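Local atomic coordinates of tricorn protease (Thermoplasma acidophilum, PDB entry 1K32), a protein that acts as a serine protease, probably cutting down peptides released by the proteasome, in an assembly of six chains built with beta propellers. Residues Pro14-Asn19 and Arg702-Asn707; Met663-Trp668 and Arg687-Tyr692. One frame throughout, in Å; residues are numbered along the deposited sequence.

Contact 1. Residues Pro14-Asn19 and Arg702-Asn707; sequences PNLLLN and RYDLSN
Asp704 and Leu16 meet where the first turn of helix 702-714 faces the chain leading into strand 18-23, a worked example of a helix start joined to a propeller blade through water. At the root of the aspartate, CB lies 3.9 Å from CD2 of Leu16, and that methyl rests 3.5 Å from the backbone O of Asp704. CG stands anti to the carbonyl carbon (chi1 -72°), which swings the carboxylate back over the helix start. There OD1 accepts the backbone N-H groups of Lys700 and Thr701, just ahead of the helix. OD1 also hydrogen-bonds, at a longer 3.3 Å, to water 1, which receives Asn15 ND2 and Leu16 N. OD2 is 2.7 Å from water 2, and this water is 2.8 Å from the backbone O of Leu16. Two waters thus relay one carboxylate to both polar backbone atoms of Leu16. One helical turn beyond Asp704, the side chain of Asn707 receives the CD2 methyl of Leu18. Behind Leu16 and Leu18, Leu17 turns to Phe29 and Cys31 of strand 26-31; beside the contact Tyr703 reaches Val54 of strand 54-60; on the far side of the helix Leu705 packs on Phe660 of helix 656-674.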
loop_
_atom_site.group_PDB
_atom_site.type_symbol
_atom_site.label_atom_id
_atom_site.label_comp_id
_atom_site.label_asym_id
_atom_site.label_seq_id
_atom_site.Cartn_x
_atom_site.Cartn_y
_atom_site.Cartn_z
ATOM N N PRO A 14 -54.364 29.974 -35.058
ATOM C CA PRO A 14 -53.515 30.488 -36.134
ATOM C C PRO A 14 -52.038 30.484 -35.764
ATOM O O PRO A 14 -51.682 30.315 -34.599
ATOM C CB PRO A 14 -54.061 31.899 -36.354
ATOM C CG PRO A 14 -54.466 32.307 -34.978
ATOM C CD PRO A 14 -55.117 31.062 -34.405
ATOM N N ASN A 15 -51.184 30.669 -36.766
ATOM C CA ASN A 15 -49.742 30.697 -36.552
ATOM C C ASN A 15 -49.165 32.116 -36.631
ATOM O O ASN A 15 -49.792 33.030 -37.167
ATOM C CB ASN A 15 -49.033 29.826 -37.595
ATOM C CG ASN A 15 -49.302 28.342 -37.413
ATOM O OD1 ASN A 15 -50.184 27.773 -38.059
ATOM N ND2 ASN A 15 -48.536 27.706 -36.530
ATOM N N LEU A 16 -47.964 32.290 -36.092
ATOM C CA LEU A 16 -47.285 33.574 -36.147
ATOM C C LEU A 16 -46.523 33.546 -37.483
ATOM O O LEU A 16 -45.612 32.742 -37.663
ATOM C CB LEU A 16 -46.302 33.705 -34.978
ATOM C CG LEU A 16 -45.601 35.051 -34.779
ATOM C CD1 LEU A 16 -46.577 36.056 -34.167
ATOM C CD2 LEU A 16 -44.391 34.868 -33.863
ATOM N N LEU A 17 -46.903 34.406 -38.422
ATOM C CA LEU A 17 -46.252 34.426 -39.729
ATOM C C LEU A 17 -45.226 35.551 -39.782
ATOM O O LEU A 17 -45.501 36.660 -39.325
ATOM C CB LEU A 17 -47.303 34.605 -40.829
ATOM C CG LEU A 17 -48.508 33.653 -40.765
ATOM C CD1 LEU A 17 -49.335 33.815 -42.028
ATOM C CD2 LEU A 17 -48.040 32.195 -40.619
ATOM N N LEU A 18 -44.054 35.282 -40.354
ATOM C CA LEU A 18 -43.017 36.306 -40.396
ATOM C C LEU A 18 -42.120 36.325 -41.626
ATOM O O LEU A 18 -42.143 35.424 -42.467
ATOM C CB LEU A 18 -42.104 36.147 -39.173
ATOM C CG LEU A 18 -42.737 35.734 -37.849
ATOM C CD1 LEU A 18 -41.982 34.532 -37.302
ATOM C CD2 LEU A 18 -42.715 36.891 -36.872
ATOM N N ASN A 19 -41.331 37.390 -41.694
ATOM C CA ASN A 19 -40.318 37.608 -42.723
ATOM C C ASN A 19 -40.647 37.052 -44.104
ATOM O O ASN A 19 -40.143 36.017 -44.509
ATOM C CB ASN A 19 -38.996 37.042 -42.198
ATOM C CG ASN A 19 -38.606 37.654 -40.844
ATOM O OD1 ASN A 19 -37.704 37.176 -40.158
ATOM N ND2 ASN A 19 -39.288 38.724 -40.468
ATOM N N ARG A 702 -39.837 28.096 -29.885
ATOM C CA ARG A 702 -39.113 29.038 -29.043
ATOM C C ARG A 702 -38.735 30.279 -29.830
ATOM O O ARG A 702 -38.659 31.357 -29.268
ATOM C CB ARG A 702 -37.857 28.403 -28.452
ATOM C CG ARG A 702 -37.057 29.348 -27.546
ATOM C CD ARG A 702 -37.834 29.701 -26.273
ATOM N NE ARG A 702 -37.123 30.675 -25.447
ATOM C CZ ARG A 702 -37.003 31.969 -25.747
ATOM N NH1 ARG A 702 -36.335 32.785 -24.944
ATOM N NH2 ARG A 702 -37.573 32.456 -26.842
ATOM N N TYR A 703 -38.479 30.123 -31.123
ATOM C CA TYR A 703 -38.147 31.268 -31.954
ATOM C C TYR A 703 -39.341 32.222 -32.075
ATOM O O TYR A 703 -39.163 33.439 -32.038
ATOM C CB TYR A 703 -37.715 30.836 -33.355
ATOM C CG TYR A 703 -37.083 31.977 -34.123
ATOM C CD1 TYR A 703 -35.975 32.642 -33.608
ATOM C CD2 TYR A 703 -37.599 32.406 -35.344
ATOM C CE1 TYR A 703 -35.389 33.708 -34.279
ATOM C CE2 TYR A 703 -37.017 33.481 -36.035
ATOM C CZ TYR A 703 -35.910 34.123 -35.489
ATOM O OH TYR A 703 -35.312 35.177 -36.134
ATOM N N ASP A 704 -40.537 31.661 -32.257
ATOM C CA ASP A 704 -41.779 32.423 -32.344
ATOM C C ASP A 704 -41.910 33.282 -31.087
ATOM O O ASP A 704 -42.172 34.480 -31.168
ATOM C CB ASP A 704 -42.993 31.482 -32.399
ATOM C CG ASP A 704 -43.117 30.757 -33.719
ATOM O OD1 ASP A 704 -43.855 29.750 -33.779
ATOM O OD2 ASP A 704 -42.490 31.192 -34.706
ATOM N N LEU A 705 -41.711 32.645 -29.932
ATOM C CA LEU A 705 -41.819 33.317 -28.642
ATOM C C LEU A 705 -40.831 34.471 -28.537
ATOM O O LEU A 705 -41.157 35.519 -27.986
ATOM C CB LEU A 705 -41.570 32.329 -27.496
ATOM C CG LEU A 705 -42.301 32.576 -26.159
ATOM C CD1 LEU A 705 -41.481 31.997 -25.019
ATOM C CD2 LEU A 705 -42.536 34.045 -25.923
ATOM N N SER A 706 -39.622 34.269 -29.062
ATOM C CA SER A 706 -38.594 35.301 -29.035
ATOM C C SER A 706 -39.039 36.540 -29.799
ATOM O O SER A 706 -38.866 37.665 -29.333
ATOM C CB SER A 706 -37.297 34.764 -29.653
ATOM O OG SER A 706 -36.389 35.813 -29.913
ATOM N N ASN A 707 -39.608 36.338 -30.980
ATOM C CA ASN A 707 -40.066 37.463 -31.775
ATOM C C ASN A 707 -41.047 38.316 -30.976
ATOM O O ASN A 707 -41.010 39.547 -31.042
ATOM C CB ASN A 707 -40.744 36.971 -33.063
ATOM C CG ASN A 707 -39.738 36.534 -34.124
ATOM O OD1 ASN A 707 -39.144 35.440 -34.056
ATOM N ND2 ASN A 707 -39.539 37.389 -35.107
HETATM O O HOH W 1 -46.657 29.700 -35.470
HETATM O O HOH W 2 -44.288 30.521 -36.593
#

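Contact 2. Residues Met663-Trp668 and Arg687-Tyr692; sequences MYDEAW and RIYEKY
Tyr689, which touches both other rings of an aromatic cluster with Trp668 and Tyr664, points a ring edge at the indole of Trp668 in an antiparallel helical hairpin. The short axes of 663-668 and 687-692 run at 160° and approach to 11.2 Å, a separation spanned by large side chains. In this T-shaped pair CD2 of Tyr689 sits over the indole face, 3.4 Å from CE2 of Trp668, with planes turned by 75°. The far end of Tyr689 is fixed by its hydroxyl, which donates to Asp665 OD2 at 2.7 Å, on the syn side of the carboxylate and somewhat out of its plane. Tyr664 works in the reverse sense: CE1 lies against CB of Tyr692, and OH donates to the backbone O of Tyr689 at 2.8 Å, in the carbonyl plane and on a lone pair. CG of Trp668 is anti to its backbone N (chi1 173°), which carries the indole across to the partner helix, where NE1 is bonded to the carbonyl of Ser685. With an alanine in place of Trp668, the CD2 edge of Tyr689 would probably lose the face it rests on, and the Ser685 carbonyl its indole donor. Farther out, Arg356 makes a cation-pi contact with Tyr689, and its NE a weak, long ion pair with Asp665 OD2.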
loop_
_atom_site.group_PDB
_atom_site.type_symbol
_atom_site.label_atom_id
_atom_site.label_comp_id
_atom_site.label_asym_id
_atom_site.label_seq_id
_atom_site.Cartn_x
_atom_site.Cartn_y
_atom_site.Cartn_z
ATOM N N MET A 663 -43.460 32.155 -19.504
ATOM C CA MET A 663 -42.229 32.856 -19.900
ATOM C C MET A 663 -42.477 34.288 -20.373
ATOM O O MET A 663 -41.712 35.188 -20.051
ATOM C CB MET A 663 -41.495 32.058 -20.987
ATOM C CG MET A 663 -40.914 30.753 -20.478
ATOM S SD MET A 663 -40.497 29.551 -21.779
ATOM C CE MET A 663 -38.859 30.144 -22.275
ATOM N N TYR A 664 -43.535 34.500 -21.148
ATOM C CA TYR A 664 -43.850 35.852 -21.599
ATOM C C TYR A 664 -44.165 36.685 -20.355
ATOM O O TYR A 664 -43.647 37.788 -20.186
ATOM C CB TYR A 664 -45.066 35.846 -22.528
ATOM C CG TYR A 664 -45.580 37.237 -22.800
ATOM C CD1 TYR A 664 -44.893 38.092 -23.667
ATOM C CD2 TYR A 664 -46.694 37.743 -22.101
ATOM C CE1 TYR A 664 -45.290 39.427 -23.833
ATOM C CE2 TYR A 664 -47.096 39.076 -22.256
ATOM C CZ TYR A 664 -46.388 39.912 -23.121
ATOM O OH TYR A 664 -46.747 41.231 -23.264
ATOM N N ASP A 665 -45.021 36.151 -19.487
ATOM C CA ASP A 665 -45.375 36.847 -18.254
ATOM C C ASP A 665 -44.117 37.220 -17.448
ATOM O O ASP A 665 -43.968 38.365 -17.026
ATOM C CB ASP A 665 -46.317 35.986 -17.407
ATOM C CG ASP A 665 -47.770 36.101 -17.842
ATOM O OD1 ASP A 665 -48.591 35.335 -17.308
ATOM O OD2 ASP A 665 -48.096 36.956 -18.701
ATOM N N GLU A 666 -43.203 36.272 -17.256
ATOM C CA GLU A 666 -41.977 36.565 -16.501
ATOM C C GLU A 666 -41.086 37.585 -17.215
ATOM O O GLU A 666 -40.496 38.460 -16.574
ATOM C CB GLU A 666 -41.175 35.283 -16.222
ATOM C CG GLU A 666 -40.006 35.514 -15.274
ATOM C CD GLU A 666 -39.572 34.270 -14.504
ATOM O OE1 GLU A 666 -39.060 34.432 -13.369
ATOM O OE2 GLU A 666 -39.727 33.141 -15.027
ATOM N N ALA A 667 -40.986 37.473 -18.540
ATOM C CA ALA A 667 -40.170 38.403 -19.327
ATOM C C ALA A 667 -40.740 39.813 -19.180
ATOM O O ALA A 667 -40.009 40.779 -19.015
ATOM C CB ALA A 667 -40.171 37.996 -20.800
ATOM N N TRP A 668 -42.061 39.911 -19.246
ATOM C CA TRP A 668 -42.763 41.185 -19.109
ATOM C C TRP A 668 -42.546 41.749 -17.690
ATOM O O TRP A 668 -42.240 42.927 -17.527
ATOM C CB TRP A 668 -44.258 40.954 -19.389
ATOM C CG TRP A 668 -45.145 42.127 -19.120
ATOM C CD1 TRP A 668 -45.433 43.150 -19.969
ATOM C CD2 TRP A 668 -45.831 42.409 -17.899
ATOM N NE1 TRP A 668 -46.260 44.066 -19.352
ATOM C CE2 TRP A 668 -46.520 43.632 -18.078
ATOM C CE3 TRP A 668 -45.932 41.746 -16.665
ATOM C CZ2 TRP A 668 -47.300 44.208 -17.068
ATOM C CZ3 TRP A 668 -46.705 42.318 -15.662
ATOM C CH2 TRP A 668 -47.381 43.540 -15.871
ATOM N N ARG A 687 -49.217 49.403 -20.651
ATOM C CA ARG A 687 -49.605 49.786 -21.995
ATOM C C ARG A 687 -49.276 48.700 -23.032
ATOM O O ARG A 687 -49.981 48.544 -24.031
ATOM C CB ARG A 687 -48.874 51.076 -22.351
ATOM C CG ARG A 687 -49.316 51.764 -23.611
ATOM C CD ARG A 687 -48.405 52.956 -23.856
ATOM N NE ARG A 687 -47.124 52.538 -24.420
ATOM C CZ ARG A 687 -45.955 53.116 -24.159
ATOM N NH1 ARG A 687 -44.856 52.659 -24.735
ATOM N NH2 ARG A 687 -45.877 54.130 -23.310
ATOM N N ILE A 688 -48.223 47.933 -22.787
ATOM C CA ILE A 688 -47.814 46.921 -23.755
ATOM C C ILE A 688 -48.199 45.477 -23.453
ATOM O O ILE A 688 -48.143 44.632 -24.350
ATOM C CB ILE A 688 -46.268 46.948 -23.972
ATOM C CG1 ILE A 688 -45.549 46.479 -22.706
ATOM C CG2 ILE A 688 -45.811 48.352 -24.326
ATOM C CD1 ILE A 688 -44.042 46.347 -22.870
ATOM N N TYR A 689 -48.587 45.191 -22.211
ATOM C CA TYR A 689 -48.915 43.828 -21.832
ATOM C C TYR A 689 -49.846 43.016 -22.726
ATOM O O TYR A 689 -49.451 41.952 -23.218
ATOM C CB TYR A 689 -49.462 43.765 -20.400
ATOM C CG TYR A 689 -49.749 42.341 -19.960
ATOM C CD1 TYR A 689 -51.019 41.782 -20.105
ATOM C CD2 TYR A 689 -48.724 41.521 -19.491
ATOM C CE1 TYR A 689 -51.259 40.436 -19.803
ATOM C CE2 TYR A 689 -48.950 40.183 -19.185
ATOM C CZ TYR A 689 -50.220 39.649 -19.348
ATOM O OH TYR A 689 -50.439 38.325 -19.066
ATOM N N GLU A 690 -51.074 43.496 -22.933
ATOM C CA GLU A 690 -52.057 42.734 -23.718
ATOM C C GLU A 690 -51.663 42.514 -25.172
ATOM O O GLU A 690 -51.729 41.409 -25.686
ATOM C CB GLU A 690 -53.436 43.410 -23.675
ATOM C CG GLU A 690 -54.517 42.586 -24.373
ATOM C CD GLU A 690 -55.815 43.341 -24.583
ATOM O OE1 GLU A 690 -56.736 42.772 -25.215
ATOM O OE2 GLU A 690 -55.916 44.498 -24.120
ATOM N N LYS A 691 -51.277 43.594 -25.827
ATOM C CA LYS A 691 -50.866 43.563 -27.223
ATOM C C LYS A 691 -49.931 42.386 -27.529
ATOM O O LYS A 691 -50.147 41.641 -28.484
ATOM C CB LYS A 691 -50.217 44.912 -27.533
ATOM C CG LYS A 691 -49.224 44.981 -28.645
ATOM C CD LYS A 691 -48.754 46.431 -28.797
ATOM C CE LYS A 691 -49.952 47.352 -29.106
ATOM N NZ LYS A 691 -49.575 48.721 -29.517
ATOM N N TYR A 692 -48.902 42.198 -26.718
ATOM C CA TYR A 692 -47.989 41.097 -26.974
ATOM C C TYR A 692 -48.446 39.783 -26.361
ATOM O O TYR A 692 -48.153 38.710 -26.888
ATOM C CB TYR A 692 -46.583 41.478 -26.523
ATOM C CG TYR A 692 -46.085 42.639 -27.349
ATOM C CD1 TYR A 692 -46.065 43.935 -26.834
ATOM C CD2 TYR A 692 -45.709 42.446 -28.678
ATOM C CE1 TYR A 692 -45.681 45.005 -27.626
ATOM C CE2 TYR A 692 -45.330 43.501 -29.476
ATOM C CZ TYR A 692 -45.315 44.777 -28.954
ATOM O OH TYR A 692 -44.940 45.824 -29.760
#

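Met663 of contact 2 packs against Arg702 and Leu705 of contact 1: its CE is 3.7 Å from Arg702 NE, and its CB is 4.0 Å from Leu705 CD1. Contact 2, buried within the helical C1 region, uses aromatic rings and direct tyrosine hydroxyl bonds between successive helices. Contact 1 is only partly buried and joins that region to a chain segment 683 residues away; methyl groups do the touching and waters carry the polar links. Along the sequence the helical hairpin is nested inside the long loop that contact 1 closes. The centres of contacts 1 and 2 lie about 15 Å apart. Helix 702-714 is the next helix in the chain after the hairpin.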